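Long-range contacts in phosphoribosyl-glycinamide (GAR) synthetase (Cryptococcus neoformans var. grubii serotype A, PDB 7LVO), which catalyses, in its GAR synthetase half, the ATP-dependent joining of glycine to phosphoribosylamine, the second step of de novo purine biosynthesis: residues L142-M153 against R328-F336; V243-P254 against L298-R306. All blocks are in the same frame, centred on the assembly; numbering follows the deposited sequence.

Contact 1. Residues L142-M153 against R328-F336; sequences LEGSKSLSKEFM and RVLEYNVRF
Glu143 and Tyr332 carry this contact, in which the helical segment 142-153 packs on the outer strand 326-333 of an antiparallel sheet in the ATP-grasp domain. The short helix 146-153 and strand 328-333 run at 118° to each other. With CG anti to the backbone N and the chain straight beyond it, Glu143 reaches past Tyr332 O and across Asn333 to the loop beyond; its carboxylate and the Asn333 amide group are stacked, planes 3° apart. Its OE1 accepts from Val334 N at 2.8 Å on the anti side, tilted out of the carboxylate plane. The other oxygen, OE2, forms a salt bridge with Arg335 NH2; the modelled 2.5 Å is suspiciously short and the hydrogen-bond geometry poor, the guanidinium being turned 61° from the carboxylate. Glu143 holds the loop just past the strand that carries Glu331 and Asn333, the predicted magnesium ligands. Lys146 NZ makes a long salt bridge of 3.7 Å to Glu331 OE1, the two side chains side by side.

At the Met153 end of the contact, Met153 and Tyr332 slide past each other in opposite directions, placing Met153 CE 3.3 Å from Tyr332 CE2. The sulfur is in oblique Met-aromatic contact, and the same methyl reaches Val329 CG1 at 3.5 Å. Leu142 CB packs on Tyr332 CB and Val334 CG1, while the Tyr332 hydroxyl probably hydrogen-bonds to Thr301 OG1, of helix 287-307. Between the backbones, one water donates to Leu142 O and to Ser149 OG and accepts from Tyr332 N at 2.9 Å.

Contact 2. Residues V243-P254 against L298-R306; sequences VLAFSDGYTIVP and LEPTIKGMR
With CG anti to its carbonyl carbon (chi1 -70°) and a bend at chi3 (-51°), Arg306 folds its guanidinium over one face of Tyr250, the planes 20° apart and the centres 3.9 Å from each other. Arg306 CD adds a CH-pi contact 3.8 Å from the ring centroid. The guanidinium edge is used too: NH1 donates to Gly249 O at 2.9 Å, in the carbonyl plane and on a lone pair. A water bridges this NH1 to Tyr250 O. These groups lie at the turn of a beta hairpin, strands 240-248 and 252-254, on which helix 287-307 of the ATP-grasp domain packs. Asp248 OD1 accepts on opposite faces of its plane, from Tyr250 N to close an Asx turn and from Thr251 N to extend it to an Asx motif. Toward the N-terminal end of the helical segment the contact becomes apolar. Ile252 CD1 reaches Ile302 CG1 at 3.6 Å and touches Leu298 CB, the Ile252 and Leu298 side chains crossing at about a right angle. Leu298 CD2 meets Val243 CG1 at 3.8 Å and also Ala245 CB and Pro254 CG. Ile302 CD1 lies 3.4 Å from Ser247 OG, whose hydrogen bond goes to Phe312 O.

Overall arrangement
The two contacts lie about 13 Å apart, centre to centre, in the ATP-grasp domain, and both involve the four-stranded antiparallel sheet ordered 252-254, 240-248, 315-323, 326-333. Contact 2 takes one edge strand and its neighbour, contact 1 the opposite edge strand. Along the chain, both segments of contact 2 come between 142-153 and 328-336. Helix 287-307 connects the contacts: Phe152 CE2 is 3.4 Å from Met305 SD, and Phe152 CZ is 3.5 Å from Thr301 O. Helices 146-155 and 287-307 are therefore packed together beside the sheet whose outer strand carries the predicted metal site.

Contact 1. Residues L142-M153 against R328-F336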
loop_
_atom_site.group_PDB
_atom_site.type_symbol
_atom_site.label_atom_id
_atom_site.label_comp_id
_atom_site.label_asym_id
_atom_site.label_seq_id
_atom_site.Cartn_x
_atom_site.Cartn_y
_atom_site.Cartn_z
ATOM N N LEU A 142 -3.066 -12.244 5.545
ATOM C CA LEU A 142 -1.895 -12.302 4.674
ATOM C C LEU A 142 -0.919 -11.173 4.983
ATOM O O LEU A 142 0.292 -11.335 4.813
ATOM C CB LEU A 142 -2.314 -12.233 3.204
ATOM C CG LEU A 142 -2.929 -13.478 2.579
ATOM C CD1 LEU A 142 -3.336 -13.182 1.131
ATOM C CD2 LEU A 142 -1.975 -14.662 2.634
ATOM N N GLU A 143 -1.427 -10.019 5.426
ATOM C CA GLU A 143 -0.586 -8.926 5.885
ATOM C C GLU A 143 -0.560 -8.777 7.394
ATOM O O GLU A 143 0.431 -8.289 7.933
ATOM C CB GLU A 143 -1.050 -7.600 5.266
ATOM C CG GLU A 143 -0.103 -6.433 5.537
ATOM C CD GLU A 143 -0.594 -5.117 4.953
ATOM O OE1 GLU A 143 -1.563 -5.127 4.164
ATOM O OE2 GLU A 143 -0.003 -4.067 5.290
ATOM N N GLY A 144 -1.622 -9.201 8.087
ATOM C CA GLY A 144 -1.693 -9.008 9.523
ATOM C C GLY A 144 -0.781 -9.919 10.313
ATOM O O GLY A 144 -0.324 -9.548 11.399
ATOM N N SER A 145 -0.497 -11.109 9.788
ATOM C CA SER A 145 0.320 -12.106 10.481
ATOM C C SER A 145 1.391 -12.618 9.524
ATOM O O SER A 145 1.119 -13.462 8.663
ATOM C CB SER A 145 -0.534 -13.258 11.003
ATOM O OG SER A 145 0.278 -14.340 11.433
ATOM N N LYS A 146 2.616 -12.114 9.683
ATOM C CA LYS A 146 3.709 -12.575 8.838
ATOM C C LYS A 146 3.933 -14.067 9.009
ATOM O O LYS A 146 4.245 -14.770 8.040
ATOM C CB LYS A 146 4.987 -11.796 9.160
ATOM C CG LYS A 146 4.866 -10.296 8.935
ATOM C CD LYS A 146 6.175 -9.583 9.243
ATOM C CE LYS A 146 6.026 -8.074 9.118
ATOM N NZ LYS A 146 5.604 -7.665 7.751
ATOM N N SER A 147 3.773 -14.576 10.236
ATOM C CA SER A 147 3.946 -16.005 10.473
ATOM C C SER A 147 2.947 -16.815 9.657
ATOM O O SER A 147 3.312 -17.796 8.994
ATOM C CB SER A 147 3.798 -16.308 11.964
ATOM O OG SER A 147 2.511 -15.948 12.428
ATOM N N LEU A 148 1.672 -16.424 9.698
ATOM C CA LEU A 148 0.670 -17.104 8.886
ATOM C C LEU A 148 0.984 -16.972 7.399
ATOM O O LEU A 148 0.843 -17.939 6.638
ATOM C CB LEU A 148 -0.718 -16.547 9.200
ATOM C CG LEU A 148 -1.890 -17.109 8.394
ATOM C CD1 LEU A 148 -3.195 -16.932 9.169
ATOM C CD2 LEU A 148 -2.008 -16.452 7.021
ATOM N N SER A 149 1.418 -15.788 6.969
ATOM C CA SER A 149 1.685 -15.572 5.552
ATOM C C SER A 149 2.813 -16.467 5.063
ATOM O O SER A 149 2.732 -17.046 3.971
ATOM C CB SER A 149 2.021 -14.103 5.295
ATOM O OG SER A 149 3.292 -13.775 5.815
ATOM N N LYS A 150 3.880 -16.594 5.854
ATOM C CA LYS A 150 4.995 -17.441 5.445
ATOM C C LYS A 150 4.578 -18.907 5.398
ATOM O O LYS A 150 4.962 -19.638 4.476
ATOM C CB LYS A 150 6.178 -17.245 6.391
ATOM C CG LYS A 150 6.725 -15.824 6.407
ATOM C CD LYS A 150 7.475 -15.466 5.129
ATOM C CE LYS A 150 8.767 -16.274 4.985
ATOM N NZ LYS A 150 9.630 -15.770 3.874
ATOM N N GLU A 151 3.801 -19.358 6.386
ATOM C CA GLU A 151 3.273 -20.717 6.344
ATOM C C GLU A 151 2.411 -20.921 5.104
ATOM O O GLU A 151 2.506 -21.956 4.438
ATOM C CB GLU A 151 2.469 -21.010 7.613
ATOM C CG GLU A 151 1.945 -22.439 7.701
ATOM C CD GLU A 151 0.891 -22.620 8.784
ATOM O OE1 GLU A 151 0.660 -21.672 9.567
ATOM O OE2 GLU A 151 0.288 -23.711 8.851
ATOM N N PHE A 152 1.556 -19.944 4.790
ATOM C CA PHE A 152 0.730 -20.030 3.591
ATOM C C PHE A 152 1.586 -20.205 2.344
ATOM O O PHE A 152 1.257 -21.003 1.463
ATOM C CB PHE A 152 -0.145 -18.774 3.480
ATOM C CG PHE A 152 -0.924 -18.681 2.195
ATOM C CD1 PHE A 152 -0.377 -18.075 1.079
ATOM C CD2 PHE A 152 -2.204 -19.203 2.107
ATOM C CE1 PHE A 152 -1.089 -17.993 -0.104
ATOM C CE2 PHE A 152 -2.919 -19.126 0.925
ATOM C CZ PHE A 152 -2.366 -18.522 -0.179
ATOM N N MET A 153 2.693 -19.464 2.249
ATOM C CA MET A 153 3.539 -19.562 1.066
ATOM C C MET A 153 4.152 -20.954 0.949
ATOM O O MET A 153 4.163 -21.554 -0.133
ATOM C CB MET A 153 4.633 -18.491 1.118
ATOM C CG MET A 153 4.119 -17.065 1.086
ATOM S SD MET A 153 5.437 -15.860 1.396
ATOM C CE MET A 153 4.485 -14.393 1.793
ATOM N N ARG A 328 11.068 -13.543 -5.473
ATOM C CA ARG A 328 10.794 -14.056 -4.139
ATOM C C ARG A 328 9.826 -13.108 -3.449
ATOM O O ARG A 328 9.983 -11.887 -3.533
ATOM C CB ARG A 328 12.073 -14.191 -3.304
ATOM C CG ARG A 328 13.094 -15.157 -3.879
ATOM C CD ARG A 328 12.605 -16.593 -3.828
ATOM N NE ARG A 328 13.591 -17.523 -4.363
ATOM C CZ ARG A 328 13.699 -17.848 -5.645
ATOM N NH1 ARG A 328 12.892 -17.337 -6.558
ATOM N NH2 ARG A 328 14.642 -18.710 -6.018
ATOM N N VAL A 329 8.835 -13.672 -2.762
ATOM C CA VAL A 329 7.832 -12.870 -2.071
ATOM C C VAL A 329 8.393 -12.424 -0.727
ATOM O O VAL A 329 8.667 -13.251 0.150
ATOM C CB VAL A 329 6.524 -13.656 -1.886
ATOM C CG1 VAL A 329 5.528 -12.829 -1.100
ATOM C CG2 VAL A 329 5.952 -14.056 -3.245
ATOM N N LEU A 330 8.565 -11.114 -0.562
ATOM C CA LEU A 330 8.996 -10.585 0.725
ATOM C C LEU A 330 7.824 -10.466 1.697
ATOM O O LEU A 330 7.954 -10.812 2.876
ATOM C CB LEU A 330 9.653 -9.221 0.547
ATOM C CG LEU A 330 10.956 -9.162 -0.250
ATOM C CD1 LEU A 330 11.468 -7.728 -0.299
ATOM C CD2 LEU A 330 12.002 -10.089 0.347
ATOM N N GLU A 331 6.675 -9.996 1.220
ATOM C CA GLU A 331 5.520 -9.802 2.086
ATOM C C GLU A 331 4.288 -9.545 1.237
ATOM O O GLU A 331 4.385 -9.048 0.110
ATOM C CB GLU A 331 5.740 -8.627 3.051
ATOM C CG GLU A 331 5.963 -7.296 2.348
ATOM C CD GLU A 331 6.296 -6.173 3.310
ATOM O OE1 GLU A 331 6.677 -6.468 4.464
ATOM O OE2 GLU A 331 6.173 -4.995 2.913
ATOM N N TYR A 332 3.130 -9.898 1.789
ATOM C CA TYR A 332 1.843 -9.569 1.196
ATOM C C TYR A 332 1.294 -8.318 1.876
ATOM O O TYR A 332 1.327 -8.207 3.108
ATOM C CB TYR A 332 0.837 -10.716 1.350
ATOM C CG TYR A 332 1.092 -11.925 0.486
ATOM C CD1 TYR A 332 1.042 -11.838 -0.899
ATOM C CD2 TYR A 332 1.352 -13.162 1.051
ATOM C CE1 TYR A 332 1.266 -12.945 -1.692
ATOM C CE2 TYR A 332 1.576 -14.279 0.264
ATOM C CZ TYR A 332 1.534 -14.163 -1.105
ATOM O OH TYR A 332 1.754 -15.273 -1.881
ATOM N N ASN A 333 0.802 -7.380 1.078
ATOM C CA ASN A 333 -0.015 -6.274 1.551
ATOM C C ASN A 333 -1.388 -6.397 0.896
ATOM O O ASN A 333 -1.488 -6.703 -0.302
ATOM C CB ASN A 333 0.625 -4.930 1.230
ATOM C CG ASN A 333 1.861 -4.655 2.089
ATOM O OD1 ASN A 333 2.445 -5.566 2.679
ATOM N ND2 ASN A 333 2.256 -3.394 2.163
ATOM N N VAL A 334 -2.441 -6.164 1.680
ATOM C CA VAL A 334 -3.794 -6.492 1.241
ATOM C C VAL A 334 -4.590 -5.235 0.933
ATOM O O VAL A 334 -5.808 -5.190 1.143
ATOM C CB VAL A 334 -4.520 -7.351 2.295
ATOM C CG1 VAL A 334 -3.774 -8.680 2.517
ATOM C CG2 VAL A 334 -4.660 -6.584 3.606
ATOM N N ARG A 335 -3.909 -4.210 0.432
ATOM C CA ARG A 335 -4.554 -2.960 0.062
ATOM C C ARG A 335 -3.620 -2.191 -0.858
ATOM O O ARG A 335 -2.466 -2.573 -1.065
ATOM C CB ARG A 335 -4.920 -2.133 1.299
ATOM C CG ARG A 335 -3.943 -2.242 2.468
ATOM C CD ARG A 335 -2.545 -1.820 2.089
ATOM N NE ARG A 335 -1.610 -1.952 3.204
ATOM C CZ ARG A 335 -0.325 -1.629 3.148
ATOM N NH1 ARG A 335 0.212 -1.129 2.049
ATOM N NH2 ARG A 335 0.438 -1.809 4.221
ATOM N N PHE A 336 -4.140 -1.104 -1.421
ATOM C CA PHE A 336 -3.325 -0.261 -2.283
ATOM C C PHE A 336 -2.084 0.224 -1.536
ATOM O O PHE A 336 -2.088 0.383 -0.313
ATOM C CB PHE A 336 -4.128 0.930 -2.794
ATOM C CG PHE A 336 -5.040 0.597 -3.939
ATOM C CD1 PHE A 336 -4.533 0.441 -5.213
ATOM C CD2 PHE A 336 -6.410 0.447 -3.743
ATOM C CE1 PHE A 336 -5.367 0.129 -6.271
ATOM C CE2 PHE A 336 -7.242 0.149 -4.800
ATOM C CZ PHE A 336 -6.723 -0.012 -6.063
HETATM O O HOH W 1 3.124 -10.886 4.562
HETATM O O HOH W 2 3.026 -8.522 5.909
#

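Contact 2. Residues V243-P254 against L298-R306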
loop_
_atom_site.group_PDB
_atom_site.type_symbol
_atom_site.label_atom_id
_atom_site.label_comp_id
_atom_site.label_asym_id
_atom_site.label_seq_id
_atom_site.Cartn_x
_atom_site.Cartn_y
_atom_site.Cartn_z
ATOM N N VAL A 243 3.989 -5.412 -7.195
ATOM C CA VAL A 243 3.002 -5.894 -8.156
ATOM C C VAL A 243 1.631 -5.778 -7.501
ATOM O O VAL A 243 1.301 -6.558 -6.603
ATOM C CB VAL A 243 3.281 -7.339 -8.592
ATOM C CG1 VAL A 243 2.227 -7.802 -9.585
ATOM C CG2 VAL A 243 4.679 -7.456 -9.190
ATOM N N LEU A 244 0.846 -4.803 -7.938
ATOM C CA LEU A 244 -0.520 -4.613 -7.477
ATOM C C LEU A 244 -1.486 -5.261 -8.460
ATOM O O LEU A 244 -1.345 -5.103 -9.677
ATOM C CB LEU A 244 -0.847 -3.125 -7.332
ATOM C CG LEU A 244 -0.155 -2.402 -6.178
ATOM C CD1 LEU A 244 1.326 -2.204 -6.462
ATOM C CD2 LEU A 244 -0.851 -1.067 -5.917
ATOM N N ALA A 245 -2.477 -5.974 -7.927
ATOM C CA ALA A 245 -3.421 -6.719 -8.751
ATOM C C ALA A 245 -4.805 -6.686 -8.121
ATOM O O ALA A 245 -4.947 -6.922 -6.919
ATOM C CB ALA A 245 -2.959 -8.172 -8.929
ATOM N N PHE A 246 -5.816 -6.398 -8.937
ATOM C CA PHE A 246 -7.202 -6.489 -8.498
ATOM C C PHE A 246 -7.639 -7.944 -8.462
ATOM O O PHE A 246 -7.270 -8.736 -9.333
ATOM C CB PHE A 246 -8.117 -5.699 -9.435
ATOM C CG PHE A 246 -7.811 -4.231 -9.492
ATOM C CD1 PHE A 246 -8.375 -3.355 -8.587
ATOM C CD2 PHE A 246 -6.954 -3.726 -10.466
ATOM C CE1 PHE A 246 -8.091 -1.996 -8.643
ATOM C CE2 PHE A 246 -6.663 -2.381 -10.523
ATOM C CZ PHE A 246 -7.241 -1.508 -9.612
ATOM N N SER A 247 -8.455 -8.291 -7.465
ATOM C CA SER A 247 -8.904 -9.665 -7.283
ATOM C C SER A 247 -10.357 -9.691 -6.853
ATOM O O SER A 247 -10.774 -8.905 -5.995
ATOM C CB SER A 247 -8.056 -10.398 -6.236
ATOM O OG SER A 247 -8.586 -11.670 -5.948
ATOM N N ASP A 248 -11.125 -10.602 -7.451
ATOM C CA ASP A 248 -12.500 -10.852 -7.033
ATOM C C ASP A 248 -12.674 -12.241 -6.426
ATOM O O ASP A 248 -13.804 -12.730 -6.313
ATOM C CB ASP A 248 -13.455 -10.648 -8.209
ATOM C CG ASP A 248 -13.417 -11.790 -9.216
ATOM O OD1 ASP A 248 -12.594 -12.729 -9.072
ATOM O OD2 ASP A 248 -14.227 -11.748 -10.166
ATOM N N GLY A 249 -11.571 -12.884 -6.027
ATOM C CA GLY A 249 -11.578 -14.211 -5.473
ATOM C C GLY A 249 -11.280 -15.299 -6.487
ATOM O O GLY A 249 -10.787 -16.368 -6.113
ATOM N N TYR A 250 -11.604 -15.055 -7.752
ATOM C CA TYR A 250 -11.272 -15.955 -8.849
ATOM C C TYR A 250 -10.377 -15.267 -9.869
ATOM O O TYR A 250 -9.267 -15.741 -10.138
ATOM C CB TYR A 250 -12.551 -16.463 -9.535
ATOM C CG TYR A 250 -13.135 -17.729 -8.950
ATOM C CD1 TYR A 250 -12.599 -18.967 -9.257
ATOM C CD2 TYR A 250 -14.247 -17.683 -8.104
ATOM C CE1 TYR A 250 -13.136 -20.137 -8.728
ATOM C CE2 TYR A 250 -14.790 -18.833 -7.573
ATOM C CZ TYR A 250 -14.237 -20.061 -7.892
ATOM O OH TYR A 250 -14.774 -21.205 -7.370
ATOM N N THR A 251 -10.832 -14.157 -10.438
ATOM C CA THR A 251 -10.059 -13.404 -11.406
ATOM C C THR A 251 -9.102 -12.456 -10.695
ATOM O O THR A 251 -9.448 -11.849 -9.676
ATOM C CB THR A 251 -10.995 -12.615 -12.321
ATOM O OG1 THR A 251 -11.884 -13.520 -12.991
ATOM C CG2 THR A 251 -10.200 -11.807 -13.343
ATOM N N ILE A 252 -7.888 -12.343 -11.226
ATOM C CA ILE A 252 -6.890 -11.407 -10.711
ATOM C C ILE A 252 -6.271 -10.679 -11.896
ATOM O O ILE A 252 -5.772 -11.320 -12.831
ATOM C CB ILE A 252 -5.815 -12.117 -9.871
ATOM C CG1 ILE A 252 -4.786 -11.096 -9.373
ATOM C CG2 ILE A 252 -5.152 -13.229 -10.662
ATOM C CD1 ILE A 252 -3.912 -11.602 -8.241
ATOM N N VAL A 253 -6.315 -9.348 -11.862
ATOM C CA VAL A 253 -5.817 -8.513 -12.953
ATOM C C VAL A 253 -4.670 -7.650 -12.438
ATOM O O VAL A 253 -4.903 -6.710 -11.667
ATOM C CB VAL A 253 -6.936 -7.637 -13.539
ATOM C CG1 VAL A 253 -6.399 -6.742 -14.644
ATOM C CG2 VAL A 253 -8.085 -8.510 -14.065
ATOM N N PRO A 254 -3.431 -7.922 -12.830
ATOM C CA PRO A 254 -2.316 -7.109 -12.324
ATOM C C PRO A 254 -2.261 -5.739 -12.974
ATOM O O PRO A 254 -2.686 -5.543 -14.113
ATOM C CB PRO A 254 -1.068 -7.936 -12.681
ATOM C CG PRO A 254 -1.571 -9.300 -13.075
ATOM C CD PRO A 254 -2.964 -9.083 -13.611
ATOM N N LEU A 298 1.013 -14.916 -7.879
ATOM C CA LEU A 298 -0.307 -14.289 -7.810
ATOM C C LEU A 298 -1.423 -15.316 -7.968
ATOM O O LEU A 298 -2.316 -15.419 -7.125
ATOM C CB LEU A 298 -0.415 -13.202 -8.883
ATOM C CG LEU A 298 0.129 -11.825 -8.498
ATOM C CD1 LEU A 298 1.567 -11.910 -8.029
ATOM C CD2 LEU A 298 -0.002 -10.862 -9.677
ATOM N N GLU A 299 -1.396 -16.083 -9.054
ATOM C CA GLU A 299 -2.468 -17.055 -9.274
ATOM C C GLU A 299 -2.430 -18.171 -8.240
ATOM O O GLU A 299 -3.496 -18.527 -7.702
ATOM C CB GLU A 299 -2.392 -17.595 -10.707
ATOM C CG GLU A 299 -2.817 -16.568 -11.750
ATOM C CD GLU A 299 -2.598 -17.030 -13.178
ATOM O OE1 GLU A 299 -1.944 -18.075 -13.377
ATOM O OE2 GLU A 299 -3.076 -16.339 -14.099
ATOM N N PRO A 300 -1.281 -18.767 -7.917
ATOM C CA PRO A 300 -1.262 -19.721 -6.794
ATOM C C PRO A 300 -1.724 -19.114 -5.484
ATOM O O PRO A 300 -2.295 -19.824 -4.643
ATOM C CB PRO A 300 0.209 -20.158 -6.726
ATOM C CG PRO A 300 0.717 -19.963 -8.115
ATOM C CD PRO A 300 -0.005 -18.747 -8.657
ATOM N N THR A 301 -1.495 -17.814 -5.277
ATOM C CA THR A 301 -1.973 -17.174 -4.058
ATOM C C THR A 301 -3.498 -17.096 -4.045
ATOM O O THR A 301 -4.137 -17.472 -3.056
ATOM C CB THR A 301 -1.363 -15.777 -3.917
ATOM O OG1 THR A 301 0.055 -15.879 -3.715
ATOM C CG2 THR A 301 -1.981 -15.038 -2.744
ATOM N N ILE A 302 -4.095 -16.608 -5.136
ATOM C CA ILE A 302 -5.547 -16.472 -5.190
ATOM C C ILE A 302 -6.212 -17.836 -5.107
ATOM O O ILE A 302 -7.203 -18.015 -4.386
ATOM C CB ILE A 302 -5.967 -15.712 -6.462
ATOM C CG1 ILE A 302 -5.409 -14.292 -6.441
ATOM C CG2 ILE A 302 -7.487 -15.697 -6.601
ATOM C CD1 ILE A 302 -5.824 -13.471 -5.237
ATOM N N LYS A 303 -5.686 -18.819 -5.844
ATOM C CA LYS A 303 -6.234 -20.171 -5.762
ATOM C C LYS A 303 -6.047 -20.750 -4.367
ATOM O O LYS A 303 -6.951 -21.396 -3.821
ATOM C CB LYS A 303 -5.571 -21.074 -6.810
ATOM C CG LYS A 303 -6.134 -22.485 -6.847
ATOM C CD LYS A 303 -5.260 -23.422 -7.673
ATOM C CE LYS A 303 -5.201 -23.003 -9.134
ATOM N NZ LYS A 303 -4.412 -23.972 -9.951
ATOM N N GLY A 304 -4.871 -20.537 -3.773
ATOM C CA GLY A 304 -4.614 -21.087 -2.457
ATOM C C GLY A 304 -5.561 -20.553 -1.401
ATOM O O GLY A 304 -5.957 -21.282 -0.484
ATOM N N MET A 305 -5.933 -19.273 -1.512
ATOM C CA MET A 305 -6.841 -18.689 -0.531
ATOM C C MET A 305 -8.225 -19.329 -0.610
ATOM O O MET A 305 -8.871 -19.547 0.420
ATOM C CB MET A 305 -6.928 -17.177 -0.734
ATOM C CG MET A 305 -5.636 -16.430 -0.403
ATOM S SD MET A 305 -5.161 -16.564 1.339
ATOM C CE MET A 305 -6.278 -15.358 2.072
ATOM N N ARG A 306 -8.697 -19.639 -1.822
ATOM C CA ARG A 306 -9.951 -20.379 -1.947
ATOM C C ARG A 306 -9.829 -21.767 -1.321
ATOM O O ARG A 306 -10.683 -22.183 -0.535
ATOM C CB ARG A 306 -10.366 -20.504 -3.414
ATOM C CG ARG A 306 -10.817 -19.216 -4.055
ATOM C CD ARG A 306 -11.717 -19.481 -5.271
ATOM N NE ARG A 306 -11.112 -20.429 -6.207
ATOM C CZ ARG A 306 -10.203 -20.111 -7.118
ATOM N NH1 ARG A 306 -9.739 -18.875 -7.227
ATOM N NH2 ARG A 306 -9.748 -21.058 -7.940
HETATM O O HOH W 3 -9.178 -16.310 -3.725
HETATM O O HOH W 4 -8.132 -18.139 -9.391
#